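PDB 3AFF: hydroxylase, putative from Mycobacterium tuberculosis, which probably hydroxylates the steroid-derived phenol 3-HSA to the catechol 3,4-DHSA with reduced flavin and O2, a step in the breakdown of cholesterol. Local coordinates for residues W141-D146 with T190-L195; S118-M123 with W150-G155; S86-V91 with T239-P244; L134-W139 with V197-V202. All coordinates share one frame; numbering follows the deposited sequence.

Contact 1. Residues W141-D146 with T190-L195; sequences WSSGCD and TGSNTL
W141 meets the 190-195 segment where two antiparallel strands of the acyl-CoA dehydrogenase-like beta domain run out into loops, at a site that by similarity binds FMN. A water bridges its backbone N, the carbonyl O of S192 and OG1 of T194, and so ties both chains together. The indole passes obliquely by CB of S192, its CE3 3.9 Å away, while NE1 reaches A346 O of the second subunit and the ring stacks on H368. At S142 the chains join directly: its N donates to the carbonyl O of N193 at 3.0 Å, in the carbonyl plane. A chi1 of -179° swings OG of S142 away from its own N, to lie beside CD1 of L195 and to bond S118 O. The hydroxyls of S143 and S192 are hydrogen-bonded, OG to OG 2.7 Å; S143 OG is also bonded to W84 NE1, so this small polar side chain links the loop to another residue of the likely flavin pocket. From S142 to C145 the chain makes a type II turn, and G144 supplies the positive phi (64°) that its third position requires. From within the turn, G144 N donates across to the carbonyl O of T190 at 2.9 Å, the C=O...N angle a nearly straight 173°. C145 is small enough to pack between L195, N193 and I178, with SG resting at CB of N193 and its own CB 4.0 Å from CD2 of L195.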
loop_
_atom_site.group_PDB
_atom_site.type_symbol
_atom_site.label_atom_id
_atom_site.label_comp_id
_atom_site.label_asym_id
_atom_site.label_seq_id
_atom_site.Cartn_x
_atom_site.Cartn_y
_atom_site.Cartn_z
ATOM N N TRP A 141 -33.044 -1.716 34.296
ATOM C CA TRP A 141 -32.748 -0.659 33.323
ATOM C C TRP A 141 -33.990 -0.093 32.659
ATOM O O TRP A 141 -33.968 0.194 31.445
ATOM C CB TRP A 141 -31.833 -1.191 32.223
ATOM C CG TRP A 141 -30.378 -0.820 32.338
ATOM C CD1 TRP A 141 -29.361 -1.609 32.825
ATOM C CD2 TRP A 141 -29.761 0.402 31.875
ATOM N NE1 TRP A 141 -28.163 -0.928 32.741
ATOM C CE2 TRP A 141 -28.377 0.302 32.157
ATOM C CE3 TRP A 141 -30.257 1.586 31.277
ATOM C CZ2 TRP A 141 -27.476 1.329 31.849
ATOM C CZ3 TRP A 141 -29.373 2.634 30.996
ATOM C CH2 TRP A 141 -27.983 2.496 31.269
ATOM N N SER A 142 -35.064 0.098 33.418
ATOM C CA SER A 142 -36.273 0.660 32.803
ATOM C C SER A 142 -36.239 2.165 32.951
ATOM O O SER A 142 -36.762 2.699 33.889
ATOM C CB SER A 142 -37.550 -0.001 33.324
ATOM O OG SER A 142 -38.694 0.566 32.671
ATOM N N SER A 143 -35.596 2.850 31.993
ATOM C CA SER A 143 -35.427 4.302 32.046
ATOM C C SER A 143 -36.763 5.083 32.141
ATOM O O SER A 143 -37.745 4.805 31.378
ATOM C CB SER A 143 -34.578 4.778 30.851
ATOM O OG SER A 143 -33.286 4.144 30.860
ATOM N N GLY A 144 -36.816 6.039 33.095
ATOM C CA GLY A 144 -38.069 6.821 33.304
ATOM C C GLY A 144 -39.320 6.051 33.785
ATOM O O GLY A 144 -40.440 6.563 33.654
ATOM N N CYS A 145 -39.125 4.862 34.343
ATOM C CA CYS A 145 -40.249 4.027 34.794
ATOM C C CYS A 145 -41.101 4.661 35.892
ATOM O O CYS A 145 -42.266 4.366 35.983
ATOM C CB CYS A 145 -39.810 2.617 35.197
ATOM S SG CYS A 145 -38.622 2.527 36.579
ATOM N N ASP A 146 -40.497 5.519 36.708
ATOM C CA ASP A 146 -41.187 6.205 37.788
ATOM C C ASP A 146 -42.174 7.216 37.212
ATOM O O ASP A 146 -43.049 7.693 37.918
ATOM C CB ASP A 146 -40.185 6.894 38.749
ATOM C CG ASP A 146 -39.262 5.884 39.517
ATOM O OD1 ASP A 146 -37.987 5.971 39.364
ATOM O OD2 ASP A 146 -39.796 5.006 40.292
ATOM N N THR A 190 -31.662 9.171 35.200
ATOM C CA THR A 190 -32.597 8.488 34.303
ATOM C C THR A 190 -33.548 7.546 35.128
ATOM O O THR A 190 -34.591 7.075 34.610
ATOM C CB THR A 190 -31.872 7.690 33.210
ATOM O OG1 THR A 190 -31.141 6.636 33.822
ATOM C CG2 THR A 190 -30.886 8.559 32.328
ATOM N N GLY A 191 -33.182 7.246 36.377
ATOM C CA GLY A 191 -34.038 6.406 37.237
ATOM C C GLY A 191 -34.377 5.080 36.549
ATOM O O GLY A 191 -35.523 4.638 36.530
ATOM N N SER A 192 -33.361 4.457 35.973
ATOM C CA SER A 192 -33.517 3.228 35.196
ATOM C C SER A 192 -33.681 2.034 36.157
ATOM O O SER A 192 -32.822 1.144 36.219
ATOM C CB SER A 192 -32.368 3.058 34.187
ATOM O OG SER A 192 -32.244 4.228 33.340
ATOM N N ASN A 193 -34.800 2.046 36.897
ATOM C CA ASN A 193 -35.064 1.072 37.966
ATOM C C ASN A 193 -35.594 -0.302 37.493
ATOM O O ASN A 193 -35.748 -0.551 36.291
ATOM C CB ASN A 193 -35.908 1.707 39.096
ATOM C CG ASN A 193 -35.119 2.734 39.902
ATOM O OD1 ASN A 193 -35.531 3.879 40.044
ATOM N ND2 ASN A 193 -33.973 2.332 40.400
ATOM N N THR A 194 -35.810 -1.220 38.437
ATOM C CA THR A 194 -36.147 -2.599 38.122
ATOM C C THR A 194 -37.618 -2.982 38.305
ATOM O O THR A 194 -38.264 -2.566 39.278
ATOM C CB THR A 194 -35.243 -3.495 38.933
ATOM O OG1 THR A 194 -33.969 -3.462 38.273
ATOM C CG2 THR A 194 -35.751 -4.909 38.942
ATOM N N LEU A 195 -38.157 -3.785 37.380
ATOM C CA LEU A 195 -39.627 -4.032 37.363
ATOM C C LEU A 195 -39.823 -5.489 37.711
ATOM O O LEU A 195 -39.348 -6.383 36.997
ATOM C CB LEU A 195 -40.246 -3.741 35.980
ATOM C CG LEU A 195 -39.813 -2.485 35.210
ATOM C CD1 LEU A 195 -40.211 -2.535 33.715
ATOM C CD2 LEU A 195 -40.354 -1.238 35.919
HETATM O O HOH W 1 -32.370 -1.512 37.090
#

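Contact 2. Residues S118-M123 with W150-G155; sequences SSYAPM and WTFVGG
S119 is bonded to the neighbouring strand on both its polar backbone atoms: its N donates to F152 O at 2.9 Å and its O accepts from G154 N at 3.0 Å. Both donors stand tilted from the plane of the carbonyl they meet, by 31° and 27°. Weaker CA-H...O contacts flank them, among them V153 CA to S119 O and P122 CA to G154 O, the latter beyond the point where the regular pairing stops. This is the parallel pairing of strands 116-119 and 150-159 in the beta domain of the acyl-CoA dehydrogenase fold, and S118, S119 and Y120 belong, by similarity, to the FMN site. Glycine at 154 lets the backbone of Y120 come close, because a side chain there would run into Y120 O. Y120 and F152 then run alongside each other in the same direction: CE1 of Y120 rests 3.7 Å from F152 CB, and OH lies obliquely 3.4 Å from F152 CD2. The tyrosine hydroxyl finds its polar partner in H95 ND1. S118 CB lies over one face of the Y120 ring, toward its rim, and at the edge of the F152 ring. Farther out, P122 packs on P373 and on E384 of the third subunit.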
loop_
_atom_site.group_PDB
_atom_site.type_symbol
_atom_site.label_atom_id
_atom_site.label_comp_id
_atom_site.label_asym_id
_atom_site.label_seq_id
_atom_site.Cartn_x
_atom_site.Cartn_y
_atom_site.Cartn_z
ATOM N N SER A 118 -40.220 0.752 29.347
ATOM C CA SER A 118 -39.913 -0.548 28.765
ATOM C C SER A 118 -38.762 -1.208 29.498
ATOM O O SER A 118 -38.001 -0.552 30.179
ATOM C CB SER A 118 -39.512 -0.441 27.293
ATOM O OG SER A 118 -38.323 0.320 27.166
ATOM N N SER A 119 -38.688 -2.529 29.401
ATOM C CA SER A 119 -37.401 -3.219 29.568
ATOM C C SER A 119 -37.500 -4.423 28.664
ATOM O O SER A 119 -38.098 -5.465 29.047
ATOM C CB SER A 119 -37.096 -3.588 31.031
ATOM O OG SER A 119 -35.913 -4.414 31.124
ATOM N N TYR A 120 -36.949 -4.255 27.454
ATOM C CA TYR A 120 -37.067 -5.224 26.338
ATOM C C TYR A 120 -36.139 -6.438 26.395
ATOM O O TYR A 120 -36.359 -7.446 25.702
ATOM C CB TYR A 120 -36.841 -4.536 24.997
ATOM C CG TYR A 120 -37.848 -3.430 24.613
ATOM C CD1 TYR A 120 -39.211 -3.636 24.673
ATOM C CD2 TYR A 120 -37.390 -2.174 24.181
ATOM C CE1 TYR A 120 -40.156 -2.579 24.284
ATOM C CE2 TYR A 120 -38.307 -1.104 23.839
ATOM C CZ TYR A 120 -39.675 -1.354 23.876
ATOM O OH TYR A 120 -40.564 -0.380 23.473
ATOM N N ALA A 121 -35.115 -6.353 27.225
ATOM C CA ALA A 121 -34.184 -7.476 27.450
ATOM C C ALA A 121 -34.935 -8.674 28.005
ATOM O O ALA A 121 -35.816 -8.515 28.798
ATOM C CB ALA A 121 -33.072 -7.039 28.470
ATOM N N PRO A 122 -34.584 -9.886 27.580
ATOM C CA PRO A 122 -35.404 -11.008 27.975
ATOM C C PRO A 122 -35.127 -11.406 29.459
ATOM O O PRO A 122 -34.330 -12.282 29.702
ATOM C CB PRO A 122 -34.907 -12.121 27.040
ATOM C CG PRO A 122 -33.478 -11.799 26.816
ATOM C CD PRO A 122 -33.433 -10.294 26.738
ATOM N N MET A 123 -35.756 -10.780 30.451
ATOM C CA MET A 123 -35.417 -11.126 31.827
ATOM C C MET A 123 -36.644 -11.794 32.516
ATOM O O MET A 123 -36.849 -11.622 33.712
ATOM C CB MET A 123 -34.956 -9.851 32.576
ATOM C CG MET A 123 -33.690 -9.219 31.958
ATOM S SD MET A 123 -33.003 -7.785 32.777
ATOM C CE MET A 123 -33.468 -6.614 31.555
ATOM N N TRP A 150 -47.772 2.326 32.771
ATOM C CA TRP A 150 -47.772 1.043 32.109
ATOM C C TRP A 150 -46.308 0.770 31.700
ATOM O O TRP A 150 -45.485 1.701 31.648
ATOM C CB TRP A 150 -48.540 1.182 30.810
ATOM C CG TRP A 150 -50.073 1.277 30.912
ATOM C CD1 TRP A 150 -50.822 2.423 31.135
ATOM C CD2 TRP A 150 -51.005 0.203 30.728
ATOM N NE1 TRP A 150 -52.157 2.093 31.138
ATOM C CE2 TRP A 150 -52.303 0.742 30.907
ATOM C CE3 TRP A 150 -50.875 -1.166 30.439
ATOM C CZ2 TRP A 150 -53.482 -0.042 30.777
ATOM C CZ3 TRP A 150 -52.028 -1.943 30.328
ATOM C CH2 TRP A 150 -53.338 -1.363 30.471
ATOM N N THR A 151 -46.006 -0.488 31.363
ATOM C CA THR A 151 -44.681 -0.829 30.906
ATOM C C THR A 151 -44.736 -1.912 29.860
ATOM O O THR A 151 -45.615 -2.782 29.894
ATOM C CB THR A 151 -43.753 -1.294 32.096
ATOM O OG1 THR A 151 -42.409 -1.152 31.688
ATOM C CG2 THR A 151 -44.033 -2.806 32.569
ATOM N N PHE A 152 -43.734 -1.910 28.985
ATOM C CA PHE A 152 -43.396 -3.123 28.195
ATOM C C PHE A 152 -42.325 -3.956 28.877
ATOM O O PHE A 152 -41.404 -3.416 29.440
ATOM C CB PHE A 152 -42.829 -2.751 26.821
ATOM C CG PHE A 152 -43.758 -1.892 25.967
ATOM C CD1 PHE A 152 -45.060 -2.316 25.674
ATOM C CD2 PHE A 152 -43.306 -0.688 25.438
ATOM C CE1 PHE A 152 -45.908 -1.561 24.818
ATOM C CE2 PHE A 152 -44.186 0.094 24.598
ATOM C CZ PHE A 152 -45.451 -0.362 24.289
ATOM N N VAL A 153 -42.421 -5.276 28.793
ATOM C CA VAL A 153 -41.323 -6.133 29.263
ATOM C C VAL A 153 -41.177 -7.136 28.133
ATOM O O VAL A 153 -42.175 -7.594 27.559
ATOM C CB VAL A 153 -41.636 -6.893 30.648
ATOM C CG1 VAL A 153 -41.557 -5.928 31.791
ATOM C CG2 VAL A 153 -42.978 -7.609 30.592
ATOM N N GLY A 154 -39.939 -7.455 27.802
ATOM C CA GLY A 154 -39.668 -8.385 26.759
ATOM C C GLY A 154 -39.336 -9.798 27.215
ATOM O O GLY A 154 -38.780 -9.987 28.274
ATOM N N GLY A 155 -39.648 -10.765 26.360
ATOM C CA GLY A 155 -39.353 -12.141 26.626
ATOM C C GLY A 155 -40.067 -13.056 25.672
ATOM O O GLY A 155 -40.898 -12.614 24.853
#

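Contact 3. Residues S86-V91 with T239-P244; sequences SSIVGV and TTISAP
S87 and T240 join two helices of the acyl-CoA dehydrogenase fold, 80-96 from its N-terminal part and 233-259 from its C-terminal part. The helices run roughly antiparallel, at 151°, with the axes of these short segments 8.9 Å apart. The tight part lies round S87. Its OG is anti to N (chi1 -167°), which aims it across the interface, where it donates to T240 O at 2.5 Å, in the carbonyl plane and on a lone pair. That carbonyl is accessible because P244, four residues on, has no N-H to give it; S87 OG supplies a donor in place of the usual helix N-H. The proline ring itself stays close, its CD 4.0 Å from S87 OG. T240, pointing toward the other helix, fits its short, branched side chain between I88 and V91: OG1 lies 3.6 Å from I88 CA and equally far from V91 CG1, the valine crossing it at about a right angle. The looser part is at the isoleucines, where I241 reaches I88 through CD1 alone, meeting the CG1-CD1 arm. Even here the contact is buried; I88 also touches S143, and I241 touches H368 and A369, near the probable flavin site. Between the two isoleucines, I88 CD1 and I241 CD1 touch at 3.8 Å.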
loop_
_atom_site.group_PDB
_atom_site.type_symbol
_atom_site.label_atom_id
_atom_site.label_comp_id
_atom_site.label_asym_id
_atom_site.label_seq_id
_atom_site.Cartn_x
_atom_site.Cartn_y
_atom_site.Cartn_z
ATOM N N SER A 86 -36.254 11.066 27.745
ATOM C CA SER A 86 -37.214 11.614 26.764
ATOM C C SER A 86 -37.291 10.778 25.502
ATOM O O SER A 86 -38.368 10.472 24.993
ATOM C CB SER A 86 -36.938 13.109 26.423
ATOM O OG SER A 86 -36.956 13.898 27.601
ATOM N N SER A 87 -36.131 10.453 24.947
ATOM C CA SER A 87 -36.110 9.619 23.783
ATOM C C SER A 87 -36.863 8.274 24.010
ATOM O O SER A 87 -37.665 7.887 23.191
ATOM C CB SER A 87 -34.662 9.320 23.417
ATOM O OG SER A 87 -34.560 8.762 22.115
ATOM N N ILE A 88 -36.500 7.567 25.079
ATOM C CA ILE A 88 -36.961 6.213 25.354
ATOM C C ILE A 88 -38.479 6.235 25.683
ATOM O O ILE A 88 -39.250 5.534 25.070
ATOM C CB ILE A 88 -36.157 5.657 26.548
ATOM C CG1 ILE A 88 -34.771 5.299 26.059
ATOM C CG2 ILE A 88 -36.866 4.414 27.105
ATOM C CD1 ILE A 88 -33.791 4.844 27.167
ATOM N N VAL A 89 -38.887 7.062 26.628
ATOM C CA VAL A 89 -40.314 7.210 26.950
ATOM C C VAL A 89 -41.120 7.728 25.729
ATOM O O VAL A 89 -42.182 7.193 25.458
ATOM C CB VAL A 89 -40.528 7.953 28.317
ATOM C CG1 VAL A 89 -42.075 8.021 28.761
ATOM C CG2 VAL A 89 -39.722 7.226 29.380
ATOM N N GLY A 90 -40.630 8.726 24.953
ATOM C CA GLY A 90 -41.387 9.127 23.747
ATOM C C GLY A 90 -41.563 8.133 22.618
ATOM O O GLY A 90 -42.608 8.094 21.982
ATOM N N VAL A 91 -40.542 7.323 22.342
ATOM C CA VAL A 91 -40.596 6.360 21.277
ATOM C C VAL A 91 -41.509 5.189 21.705
ATOM O O VAL A 91 -42.061 4.443 20.870
ATOM C CB VAL A 91 -39.167 5.885 20.864
ATOM C CG1 VAL A 91 -38.647 4.775 21.802
ATOM C CG2 VAL A 91 -39.219 5.271 19.513
ATOM N N THR A 239 -31.646 3.801 17.367
ATOM C CA THR A 239 -31.549 5.263 17.229
ATOM C C THR A 239 -32.045 5.934 18.462
ATOM O O THR A 239 -31.556 6.993 18.837
ATOM C CB THR A 239 -32.284 5.792 15.952
ATOM O OG1 THR A 239 -31.796 5.097 14.832
ATOM C CG2 THR A 239 -32.050 7.277 15.711
ATOM N N THR A 240 -32.995 5.326 19.156
ATOM C CA THR A 240 -33.510 5.884 20.425
ATOM C C THR A 240 -32.427 6.209 21.424
ATOM O O THR A 240 -32.545 7.209 22.151
ATOM C CB THR A 240 -34.575 4.883 21.123
ATOM O OG1 THR A 240 -35.102 5.393 22.337
ATOM C CG2 THR A 240 -33.931 3.503 21.493
ATOM N N ILE A 241 -31.403 5.347 21.444
ATOM C CA ILE A 241 -30.212 5.387 22.311
ATOM C C ILE A 241 -29.072 6.261 21.681
ATOM O O ILE A 241 -28.494 7.105 22.350
ATOM C CB ILE A 241 -29.712 3.849 22.515
ATOM C CG1 ILE A 241 -30.644 3.138 23.466
ATOM C CG2 ILE A 241 -28.329 3.698 23.128
ATOM C CD1 ILE A 241 -31.466 4.060 24.311
ATOM N N SER A 242 -28.790 6.028 20.401
ATOM C CA SER A 242 -27.699 6.703 19.730
ATOM C C SER A 242 -27.937 8.209 19.596
ATOM O O SER A 242 -26.969 8.979 19.727
ATOM C CB SER A 242 -27.439 6.106 18.370
ATOM O OG SER A 242 -27.110 4.712 18.492
ATOM N N ALA A 243 -29.177 8.629 19.295
ATOM C CA ALA A 243 -29.431 10.047 19.207
ATOM C C ALA A 243 -29.112 10.885 20.456
ATOM O O ALA A 243 -28.448 11.930 20.331
ATOM C CB ALA A 243 -30.764 10.340 18.655
ATOM N N PRO A 244 -29.610 10.510 21.654
ATOM C CA PRO A 244 -29.207 11.310 22.766
ATOM C C PRO A 244 -27.707 11.186 23.109
ATOM O O PRO A 244 -27.140 12.125 23.677
ATOM C CB PRO A 244 -30.120 10.803 23.897
ATOM C CG PRO A 244 -30.423 9.428 23.507
ATOM C CD PRO A 244 -30.639 9.537 22.062
#

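Contact 4. Residues L134-W139 with V197-V202; sequences LVNGSW and VKDVFV
V135 pairs with V200 and G137 with V197 in an antiparallel hydrogen-bonded register, interrupted by a G1 beta bulge at D199, in the beta domain of this acyl-CoA dehydrogenase-like protein. V135 uses both its polar backbone atoms: N donates to V200 O at 2.8 Å, and O accepts from V200 N. G137 does the same with V197, N to O and O to N both at 3.0 Å. A side chain at 137 would collide with the W139 ring and with the preceding carbonyl, so glycine fits the extended backbone there. At the bulge the chain turns a corner: D199 takes a positive phi (51°), and its N lies at a poor angle to V135 O. N136 supplies the acceptor instead: its OD1 receives D199 N at 2.7 Å, the donor standing above the plane of the amide carbonyl. ND2 of the same asparagine donates to the D199 carboxylate, so one amide serves both backbone and side chain of the corner residue, the two flat groups turned 81° apart. On the buried face V135 CG1 meets V197 CG1 and V135 CG2 meets V202 CG2, backed by I171 and, at V135, by F169. The W139 indole passes V197 CG2 obliquely, CZ3 3.8 Å away, while its NE1 is satisfied by G154 O. On the exposed side, L134 lays its CD1 over the bulge, 3.5 Å from the carbonyl carbon of D199.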
loop_
_atom_site.group_PDB
_atom_site.type_symbol
_atom_site.label_atom_id
_atom_site.label_comp_id
_atom_site.label_asym_id
_atom_site.label_seq_id
_atom_site.Cartn_x
_atom_site.Cartn_y
_atom_site.Cartn_z
ATOM N N LEU A 134 -49.330 -16.041 31.518
ATOM C CA LEU A 134 -48.948 -15.768 32.870
ATOM C C LEU A 134 -47.466 -15.322 32.775
ATOM O O LEU A 134 -46.599 -16.086 32.316
ATOM C CB LEU A 134 -49.150 -17.043 33.738
ATOM C CG LEU A 134 -49.060 -16.814 35.265
ATOM C CD1 LEU A 134 -50.258 -15.956 35.806
ATOM C CD2 LEU A 134 -49.070 -18.170 35.922
ATOM N N VAL A 135 -47.199 -14.096 33.236
ATOM C CA VAL A 135 -45.888 -13.471 33.082
ATOM C C VAL A 135 -45.156 -13.369 34.426
ATOM O O VAL A 135 -45.769 -13.064 35.464
ATOM C CB VAL A 135 -45.957 -12.084 32.375
ATOM C CG1 VAL A 135 -44.525 -11.404 32.328
ATOM C CG2 VAL A 135 -46.527 -12.247 30.898
ATOM N N ASN A 136 -43.863 -13.674 34.374
ATOM C CA ASN A 136 -43.006 -13.679 35.551
ATOM C C ASN A 136 -41.661 -13.188 35.140
ATOM O O ASN A 136 -41.162 -13.582 34.094
ATOM C CB ASN A 136 -42.872 -15.087 36.162
ATOM C CG ASN A 136 -44.037 -15.425 37.074
ATOM O OD1 ASN A 136 -44.175 -14.858 38.168
ATOM N ND2 ASN A 136 -44.919 -16.289 36.612
ATOM N N GLY A 137 -41.050 -12.348 35.969
ATOM C CA GLY A 137 -39.689 -11.953 35.688
ATOM C C GLY A 137 -39.258 -10.772 36.478
ATOM O O GLY A 137 -40.032 -10.261 37.269
ATOM N N SER A 138 -38.027 -10.318 36.242
ATOM C CA SER A 138 -37.473 -9.197 36.987
ATOM C C SER A 138 -36.566 -8.433 36.017
ATOM O O SER A 138 -35.475 -8.913 35.679
ATOM C CB SER A 138 -36.681 -9.679 38.228
ATOM O OG SER A 138 -36.194 -8.515 38.909
ATOM N N TRP A 139 -37.012 -7.259 35.578
ATOM C CA TRP A 139 -36.411 -6.578 34.419
ATOM C C TRP A 139 -35.767 -5.272 34.838
ATOM O O TRP A 139 -36.454 -4.404 35.356
ATOM C CB TRP A 139 -37.533 -6.220 33.445
ATOM C CG TRP A 139 -37.959 -7.313 32.506
ATOM C CD1 TRP A 139 -37.460 -7.550 31.275
ATOM C CD2 TRP A 139 -39.011 -8.256 32.697
ATOM N NE1 TRP A 139 -38.093 -8.615 30.673
ATOM C CE2 TRP A 139 -39.071 -9.054 31.534
ATOM C CE3 TRP A 139 -39.901 -8.529 33.754
ATOM C CZ2 TRP A 139 -39.993 -10.070 31.379
ATOM C CZ3 TRP A 139 -40.797 -9.552 33.599
ATOM C CH2 TRP A 139 -40.849 -10.310 32.430
ATOM N N VAL A 197 -42.328 -8.643 38.361
ATOM C CA VAL A 197 -43.616 -9.041 37.841
ATOM C C VAL A 197 -43.787 -10.470 38.349
ATOM O O VAL A 197 -42.941 -11.292 38.095
ATOM C CB VAL A 197 -43.621 -8.990 36.243
ATOM C CG1 VAL A 197 -44.912 -9.450 35.686
ATOM C CG2 VAL A 197 -43.277 -7.548 35.729
ATOM N N LYS A 198 -44.878 -10.743 39.068
ATOM C CA LYS A 198 -45.119 -12.103 39.610
ATOM C C LYS A 198 -46.513 -12.577 39.276
ATOM O O LYS A 198 -47.505 -11.973 39.726
ATOM C CB LYS A 198 -44.960 -12.167 41.139
ATOM C CG LYS A 198 -44.130 -11.080 41.740
ATOM C CD LYS A 198 -43.345 -11.523 43.043
ATOM C CE LYS A 198 -42.665 -10.287 43.728
ATOM N NZ LYS A 198 -43.542 -8.995 43.806
ATOM N N ASP A 199 -46.588 -13.657 38.510
ATOM C CA ASP A 199 -47.845 -14.349 38.194
ATOM C C ASP A 199 -48.901 -13.381 37.689
ATOM O O ASP A 199 -50.032 -13.376 38.196
ATOM C CB ASP A 199 -48.404 -15.131 39.410
ATOM C CG ASP A 199 -47.643 -16.408 39.690
ATOM O OD1 ASP A 199 -46.981 -16.914 38.774
ATOM O OD2 ASP A 199 -47.721 -16.926 40.845
ATOM N N VAL A 200 -48.534 -12.556 36.700
ATOM C CA VAL A 200 -49.458 -11.576 36.126
ATOM C C VAL A 200 -50.110 -12.090 34.849
ATOM O O VAL A 200 -49.395 -12.451 33.857
ATOM C CB VAL A 200 -48.737 -10.197 35.878
ATOM C CG1 VAL A 200 -49.646 -9.256 35.168
ATOM C CG2 VAL A 200 -48.270 -9.585 37.221
ATOM N N PHE A 201 -51.455 -12.121 34.851
ATOM C CA PHE A 201 -52.218 -12.461 33.664
ATOM C C PHE A 201 -52.194 -11.300 32.643
ATOM O O PHE A 201 -52.548 -10.159 32.976
ATOM C CB PHE A 201 -53.683 -12.867 34.001
ATOM C CG PHE A 201 -54.472 -13.156 32.785
ATOM C CD1 PHE A 201 -54.205 -14.278 32.057
ATOM C CD2 PHE A 201 -55.401 -12.240 32.312
ATOM C CE1 PHE A 201 -54.866 -14.542 30.882
ATOM C CE2 PHE A 201 -56.046 -12.479 31.147
ATOM C CZ PHE A 201 -55.808 -13.675 30.425
ATOM N N VAL A 202 -51.703 -11.588 31.428
ATOM C CA VAL A 202 -51.673 -10.613 30.313
ATOM C C VAL A 202 -52.513 -11.175 29.216
ATOM O O VAL A 202 -52.242 -12.250 28.704
ATOM C CB VAL A 202 -50.197 -10.264 29.841
ATOM C CG1 VAL A 202 -50.226 -9.193 28.779
ATOM C CG2 VAL A 202 -49.379 -9.729 31.044
#

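In the fold
Contacts 1, 2 and 4 belong to one mixed sheet, and contact 3 joins helices that lie inward of it, near the centre of the chain. Strand 132-142 links contacts 1 and 4, whose centres are about 17 Å apart; L195 N reaches W139 O at 2.7 Å between them. Contact 4 is tied to contact 2 by M123 O and S138 N, 3.1 Å apart, while L195 CD1 packs 3.3 Å from T151 OG1 between contacts 1 and 2. These two hold residues of the FMN site inferred by similarity. Contact 3 meets that site through I88 CD1, 3.8 Å from S143 CB, whereas contact 4 lies about 26 Å from contact 3 between centres, with nearest atoms about 12 Å apart.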